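Local structure of phosphoacetylglucosamine mutase (5O9X) at residues A[65-70]-A[284-289]; A[163-168]-A[425-430]. The protein interconverts the 6-phosphate and 1-phosphate of N-acetylglucosamine, probably by way of a sugar 1,6-bisphosphate intermediate. The protein carries 1 engineered substitution. One frame throughout, in Å; residues are numbered along the deposited sequence.

Interaction 1. Residues A[65-70]-A[284-289]; sequences MVTAAH and DGDADR. Engineered in segment 65-70: Ala69 (natural residue Ser). With G16 (1,6-di-O-phosphono-alpha-D-glucopyranose), chain B.
Arg289 reaches across to His70 and, beside it, to the phosphate on the sugar's O1. Its CG starts anti to the carbonyl carbon (chi1 -67°), and from CG to NE the chain runs extended, long enough to bring the guanidinium beneath the CB of His70. CG and CD flank the phosphate oxygen O3X without close contact. NE then gives it a hydrogen bond, Arg289 NE to G16 O3X, of 3.0 Å. CZ lies beneath His70 CB, which sits 3.5 Å above the guanidinium plane, over its centre; ring and guanidinium planes are 25° apart. NH2 donates in plane to the bridging ester oxygen, Arg289 NH2 to G16 O1 being 3.2 Å, while NH1 turns to a long, weak ion pair with Asp260. Arginine suits the place because its flat, charged end can lie against a side chain with one face and still offer N-H groups to an anion at its edge.

His70 takes the neighbouring phosphate oxygen in its ring plane: His70 ND1 to G16 O2X is 2.7 Å and nearly straight, and NE2 is held by Glu510. Residues 65-70 descend from a strand of domain I into the loop that, in phosphohexomutases, carries the phosphorylated serine; here that residue is the engineered Ala69, whose CB lies 3.1 Å from G16 O2X. Residues 284-289 are the DGDADR loop of domain II, which in relatives supplies the aspartates that bind the catalytic magnesium. Asp286 lays its carboxylate along Ala69, with CB to OD2 at 3.6 Å; the polar partner of OD2 is Thr164. Behind it Thr67 OG1, bonded to Asp133, accepts from Ala69 N at 2.8 Å in an ST turn.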
loop_
_atom_site.group_PDB
_atom_site.type_symbol
_atom_site.label_atom_id
_atom_site.label_comp_id
_atom_site.label_asym_id
_atom_site.label_seq_id
_atom_site.Cartn_x
_atom_site.Cartn_y
_atom_site.Cartn_z
ATOM N N MET A 65 1.836 11.427 6.324
ATOM C CA MET A 65 2.824 11.182 5.260
ATOM C C MET A 65 2.428 12.069 4.085
ATOM O O MET A 65 1.262 11.993 3.629
ATOM C CB MET A 65 2.750 9.708 4.814
ATOM C CG MET A 65 3.752 9.358 3.693
ATOM S SD MET A 65 5.456 9.446 4.277
ATOM C CE MET A 65 6.279 9.357 2.696
ATOM N N VAL A 66 3.347 12.893 3.598
ATOM C CA VAL A 66 3.031 13.759 2.469
ATOM C C VAL A 66 3.583 13.045 1.195
ATOM O O VAL A 66 4.784 12.966 1.003
ATOM C CB VAL A 66 3.640 15.155 2.617
ATOM C CG1 VAL A 66 3.331 16.015 1.352
ATOM C CG2 VAL A 66 3.077 15.782 3.934
ATOM N N THR A 67 2.670 12.484 0.382
ATOM C CA THR A 67 3.068 11.760 -0.777
ATOM C C THR A 67 1.802 11.608 -1.626
ATOM O O THR A 67 0.681 11.585 -1.115
ATOM C CB THR A 67 3.609 10.300 -0.387
ATOM O OG1 THR A 67 4.001 9.652 -1.583
ATOM C CG2 THR A 67 2.515 9.403 0.278
ATOM N N ALA A 68 2.013 11.499 -2.923
ATOM C CA ALA A 68 1.002 10.942 -3.839
ATOM C C ALA A 68 1.416 9.550 -4.405
ATOM O O ALA A 68 0.785 9.085 -5.358
ATOM C CB ALA A 68 0.638 11.938 -4.952
ATOM N N ALA A 69 2.440 8.892 -3.794
ATOM C CA ALA A 69 2.676 7.393 -3.993
ATOM C C ALA A 69 2.907 6.995 -5.473
ATOM O O ALA A 69 3.921 7.412 -6.030
ATOM C CB ALA A 69 1.497 6.642 -3.402
ATOM N N HIS A 70 1.964 6.290 -6.158
ATOM C CA HIS A 70 2.164 5.878 -7.554
ATOM C C HIS A 70 1.905 7.018 -8.561
ATOM O O HIS A 70 2.261 6.881 -9.765
ATOM C CB HIS A 70 1.189 4.696 -7.953
ATOM C CG HIS A 70 -0.173 5.137 -8.357
ATOM N ND1 HIS A 70 -1.195 5.326 -7.431
ATOM C CD2 HIS A 70 -0.700 5.450 -9.569
ATOM C CE1 HIS A 70 -2.289 5.721 -8.066
ATOM N NE2 HIS A 70 -2.008 5.802 -9.362
ATOM N N ASP A 284 7.449 1.356 -6.082
ATOM C CA ASP A 284 6.930 2.631 -6.619
ATOM C C ASP A 284 7.575 3.804 -5.882
ATOM O O ASP A 284 8.508 3.593 -5.097
ATOM C CB ASP A 284 5.369 2.665 -6.689
ATOM C CG ASP A 284 4.741 2.710 -5.341
ATOM O OD1 ASP A 284 5.471 2.436 -4.327
ATOM O OD2 ASP A 284 3.512 3.021 -5.268
ATOM N N GLY A 285 7.127 5.027 -6.207
ATOM C CA GLY A 285 7.735 6.294 -5.717
ATOM C C GLY A 285 7.766 6.492 -4.196
ATOM O O GLY A 285 8.661 7.201 -3.712
ATOM N N ASP A 286 6.831 5.918 -3.415
ATOM C CA ASP A 286 6.954 5.965 -1.911
ATOM C C ASP A 286 7.325 4.585 -1.291
ATOM O O ASP A 286 7.226 4.352 -0.054
ATOM C CB ASP A 286 5.697 6.532 -1.232
ATOM C CG ASP A 286 4.479 5.629 -1.363
ATOM O OD1 ASP A 286 4.507 4.817 -2.315
ATOM O OD2 ASP A 286 3.472 5.748 -0.551
ATOM N N ALA A 287 7.705 3.657 -2.171
ATOM C CA ALA A 287 8.107 2.284 -1.798
ATOM C C ALA A 287 7.000 1.563 -0.973
ATOM O O ALA A 287 7.270 0.909 0.047
ATOM C CB ALA A 287 9.451 2.272 -1.056
ATOM N N ASP A 288 5.765 1.666 -1.464
ATOM C CA ASP A 288 4.752 0.912 -0.818
ATOM C C ASP A 288 4.005 -0.065 -1.734
ATOM O O ASP A 288 2.923 -0.578 -1.391
ATOM C CB ASP A 288 3.811 1.853 -0.067
ATOM C CG ASP A 288 3.226 1.160 1.179
ATOM O OD1 ASP A 288 3.832 0.166 1.689
ATOM O OD2 ASP A 288 2.152 1.558 1.544
ATOM N N ARG A 289 4.599 -0.316 -2.886
ATOM C CA ARG A 289 4.158 -1.398 -3.799
ATOM C C ARG A 289 5.413 -2.102 -4.263
ATOM O O ARG A 289 6.442 -1.437 -4.502
ATOM C CB ARG A 289 3.509 -0.812 -5.060
ATOM C CG ARG A 289 2.193 -0.105 -4.792
ATOM C CD ARG A 289 1.641 0.350 -6.157
ATOM N NE ARG A 289 0.455 1.214 -5.968
ATOM C CZ ARG A 289 -0.343 1.573 -6.965
ATOM N NH1 ARG A 289 -0.066 1.175 -8.201
ATOM N NH2 ARG A 289 -1.355 2.389 -6.770
HETATM C C1 G16 B . -3.529 3.628 -3.466
HETATM C C2 G16 B . -4.119 2.685 -2.422
HETATM C C3 G16 B . -4.277 1.252 -3.023
HETATM C C4 G16 B . -5.095 1.203 -4.302
HETATM C C5 G16 B . -4.454 2.156 -5.304
HETATM C C6 G16 B . -5.295 2.451 -6.524
HETATM O O1 G16 B . -2.220 3.169 -3.818
HETATM O O2 G16 B . -3.360 2.638 -1.174
HETATM O O3 G16 B . -4.761 0.451 -2.020
HETATM O O4 G16 B . -5.157 -0.137 -4.961
HETATM O O5 G16 B . -4.334 3.495 -4.766
HETATM O O6 G16 B . -6.574 3.061 -6.037
HETATM P P G16 B . -7.646 3.591 -7.133
HETATM O O1P G16 B . -7.909 2.459 -8.153
HETATM O O2P G16 B . -7.007 4.786 -7.879
HETATM O O3P G16 B . -8.889 4.107 -6.377
HETATM P "P'" G16 B . -0.874 4.080 -3.617
HETATM O O1X G16 B . -1.060 4.921 -2.325
HETATM O O2X G16 B . -0.835 5.099 -4.801
HETATM O O3X G16 B . 0.314 3.190 -3.740
#

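Interaction 2. Residues A[163-168]-A[425-430]; sequences TTPQLH and VGDAIS
Pro165 and Asp427 meet at about a right angle, Pro165 CB standing over the face of the Asp427 carboxylate, 3.4 Å from Asp427 CG. The neighbouring ring carbon, Pro165 CG, rests near the CA of the same aspartate. A few residues away Val425 covers the imidazole of His168: its CG1 stands 3.9 Å above the ring plane, displaced toward the rim, while Val425 CG2 comes within 3.6 Å of His168 NE2. A branched valine fits here because one methyl can lie over the ring as the other reaches the NE2 side.

Each segment runs into the first turn of a helix, with Val425 in the loop before the second, so the contact joins the N-terminus of helix 164-176, in domain I of this phosphohexomutase, to that of helix 428-442, which follows the sheet of domain III. Each start is capped. Asp427 places CG anti to its own nitrogen (chi1 171°), a turn that carries OD1 back to the helix opening, where it accepts weak bonds from the backbone N of Ile429 and of Ser430. Its other oxygen, OD2, is taken by Tyr191 and Asn422; with both oxygens engaged the carboxylate is fixed in rotation and presents a steady wall to Pro165. Thr163 and Gln166 form a capping box on the partner helix, Gln166 N to Thr163 OG1 and Thr163 N to Gln166 OE1 both being 3.1 Å. Proline is at ease in this first turn, where a missing N-H costs no helical bond. The His168 ring is pinned by ND1, which donates to Thr164 O at 3.1 Å from above the carbonyl plane; that oxygen also accepts from His168 N. Lys79 and Val81 of strand 75-81 touch the same imidazole.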
loop_
_atom_site.group_PDB
_atom_site.type_symbol
_atom_site.label_atom_id
_atom_site.label_comp_id
_atom_site.label_asym_id
_atom_site.label_seq_id
_atom_site.Cartn_x
_atom_site.Cartn_y
_atom_site.Cartn_z
ATOM N N THR A 163 10.221 6.564 3.390
ATOM C CA THR A 163 9.243 5.806 2.571
ATOM C C THR A 163 7.982 5.817 3.425
ATOM O O THR A 163 8.051 6.119 4.644
ATOM C CB THR A 163 9.713 4.315 2.376
ATOM O OG1 THR A 163 9.706 3.624 3.605
ATOM C CG2 THR A 163 11.138 4.222 1.784
ATOM N N THR A 164 6.828 5.604 2.792
ATOM C CA THR A 164 5.587 5.487 3.546
ATOM C C THR A 164 5.678 4.465 4.678
ATOM O O THR A 164 5.279 4.767 5.788
ATOM C CB THR A 164 4.437 5.273 2.554
ATOM O OG1 THR A 164 4.279 6.506 1.817
ATOM C CG2 THR A 164 3.083 4.964 3.275
ATOM N N PRO A 165 6.134 3.238 4.395
ATOM C CA PRO A 165 6.162 2.259 5.485
ATOM C C PRO A 165 7.131 2.650 6.615
ATOM O O PRO A 165 6.851 2.324 7.767
ATOM C CB PRO A 165 6.725 0.986 4.802
ATOM C CG PRO A 165 6.415 1.144 3.363
ATOM C CD PRO A 165 6.375 2.622 3.067
ATOM N N GLN A 166 8.239 3.352 6.301
ATOM C CA GLN A 166 9.106 3.911 7.420
ATOM C C GLN A 166 8.318 4.804 8.361
ATOM O O GLN A 166 8.470 4.671 9.606
ATOM C CB GLN A 166 10.322 4.650 6.915
ATOM C CG GLN A 166 11.368 3.666 6.428
ATOM C CD GLN A 166 12.570 4.402 5.826
ATOM O OE1 GLN A 166 12.451 5.539 5.256
ATOM N NE2 GLN A 166 13.737 3.777 5.957
ATOM N N LEU A 167 7.513 5.713 7.798
ATOM C CA LEU A 167 6.690 6.582 8.641
ATOM C C LEU A 167 5.679 5.738 9.505
ATOM O O LEU A 167 5.566 5.953 10.713
ATOM C CB LEU A 167 6.039 7.741 7.775
ATOM C CG LEU A 167 5.269 8.517 8.826
ATOM C CD1 LEU A 167 6.011 9.513 9.719
ATOM C CD2 LEU A 167 3.882 8.898 8.422
ATOM N N HIS A 168 4.910 4.798 8.890
ATOM C CA HIS A 168 4.027 3.912 9.698
ATOM C C HIS A 168 4.779 3.159 10.832
ATOM O O HIS A 168 4.275 2.998 11.992
ATOM C CB HIS A 168 3.449 2.850 8.759
ATOM C CG HIS A 168 2.287 3.320 7.962
ATOM N ND1 HIS A 168 2.411 4.184 6.899
ATOM C CD2 HIS A 168 0.957 3.047 8.082
ATOM C CE1 HIS A 168 1.217 4.362 6.349
ATOM N NE2 HIS A 168 0.316 3.719 7.077
ATOM N N VAL A 425 -0.415 -1.990 7.447
ATOM C CA VAL A 425 -0.216 -1.528 6.092
ATOM C C VAL A 425 1.061 -2.274 5.620
ATOM O O VAL A 425 2.027 -2.441 6.347
ATOM C CB VAL A 425 -0.134 0.043 6.019
ATOM C CG1 VAL A 425 0.193 0.571 4.614
ATOM C CG2 VAL A 425 -1.448 0.647 6.493
ATOM N N GLY A 426 1.075 -2.679 4.387
ATOM C CA GLY A 426 2.237 -3.421 3.930
ATOM C C GLY A 426 3.464 -2.578 3.801
ATOM O O GLY A 426 3.393 -1.325 3.868
ATOM N N ASP A 427 4.599 -3.246 3.642
ATOM C CA ASP A 427 5.877 -2.555 3.434
ATOM C C ASP A 427 6.543 -3.241 2.256
ATOM O O ASP A 427 6.961 -4.378 2.394
ATOM C CB ASP A 427 6.687 -2.646 4.754
ATOM C CG ASP A 427 8.119 -2.154 4.602
ATOM O OD1 ASP A 427 8.563 -1.951 3.462
ATOM O OD2 ASP A 427 8.829 -1.969 5.605
ATOM N N ALA A 428 6.653 -2.575 1.103
ATOM C CA ALA A 428 7.250 -3.161 -0.088
ATOM C C ALA A 428 8.666 -3.753 0.062
ATOM O O ALA A 428 8.970 -4.837 -0.475
ATOM C CB ALA A 428 7.208 -2.216 -1.266
ATOM N N ILE A 429 9.540 -3.063 0.793
ATOM C CA ILE A 429 10.889 -3.574 0.895
ATOM C C ILE A 429 10.933 -4.791 1.811
ATOM O O ILE A 429 11.707 -5.710 1.535
ATOM C CB ILE A 429 11.818 -2.454 1.401
ATOM C CG1 ILE A 429 11.969 -1.403 0.256
ATOM C CG2 ILE A 429 13.125 -3.048 2.004
ATOM C CD1 ILE A 429 12.775 -0.146 0.581
ATOM N N SER A 430 10.134 -4.798 2.909
ATOM C CA SER A 430 10.028 -5.997 3.776
ATOM C C SER A 430 9.404 -7.180 2.974
ATOM O O SER A 430 9.865 -8.313 3.070
ATOM C CB SER A 430 9.160 -5.563 5.003
ATOM O OG SER A 430 8.478 -6.644 5.574
#

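In the fold
Interactions 1 and 2 lie about 9 Å apart, centre to centre, and meet directly. Thr164, at the start of helix 164-176, is hydrogen-bonded to Asp286 of the loop that binds magnesium in relatives, Asp286 OD2 to Thr164 OG1 being 2.6 Å, and the two residues also share a backbone bond. Asp288 packs into interaction 2, with OD1 at 3.2 Å from Pro165 CG, and Ala287 O lies 3.4 Å from Ala428 CB. Interaction 1 grips the sugar phosphate itself, whereas interaction 2 forms a second layer behind it, the side chain of Val425 being about 7 Å from the ligand. Between them the contacts join parts of domains I, II and III beside the bound bisphosphate.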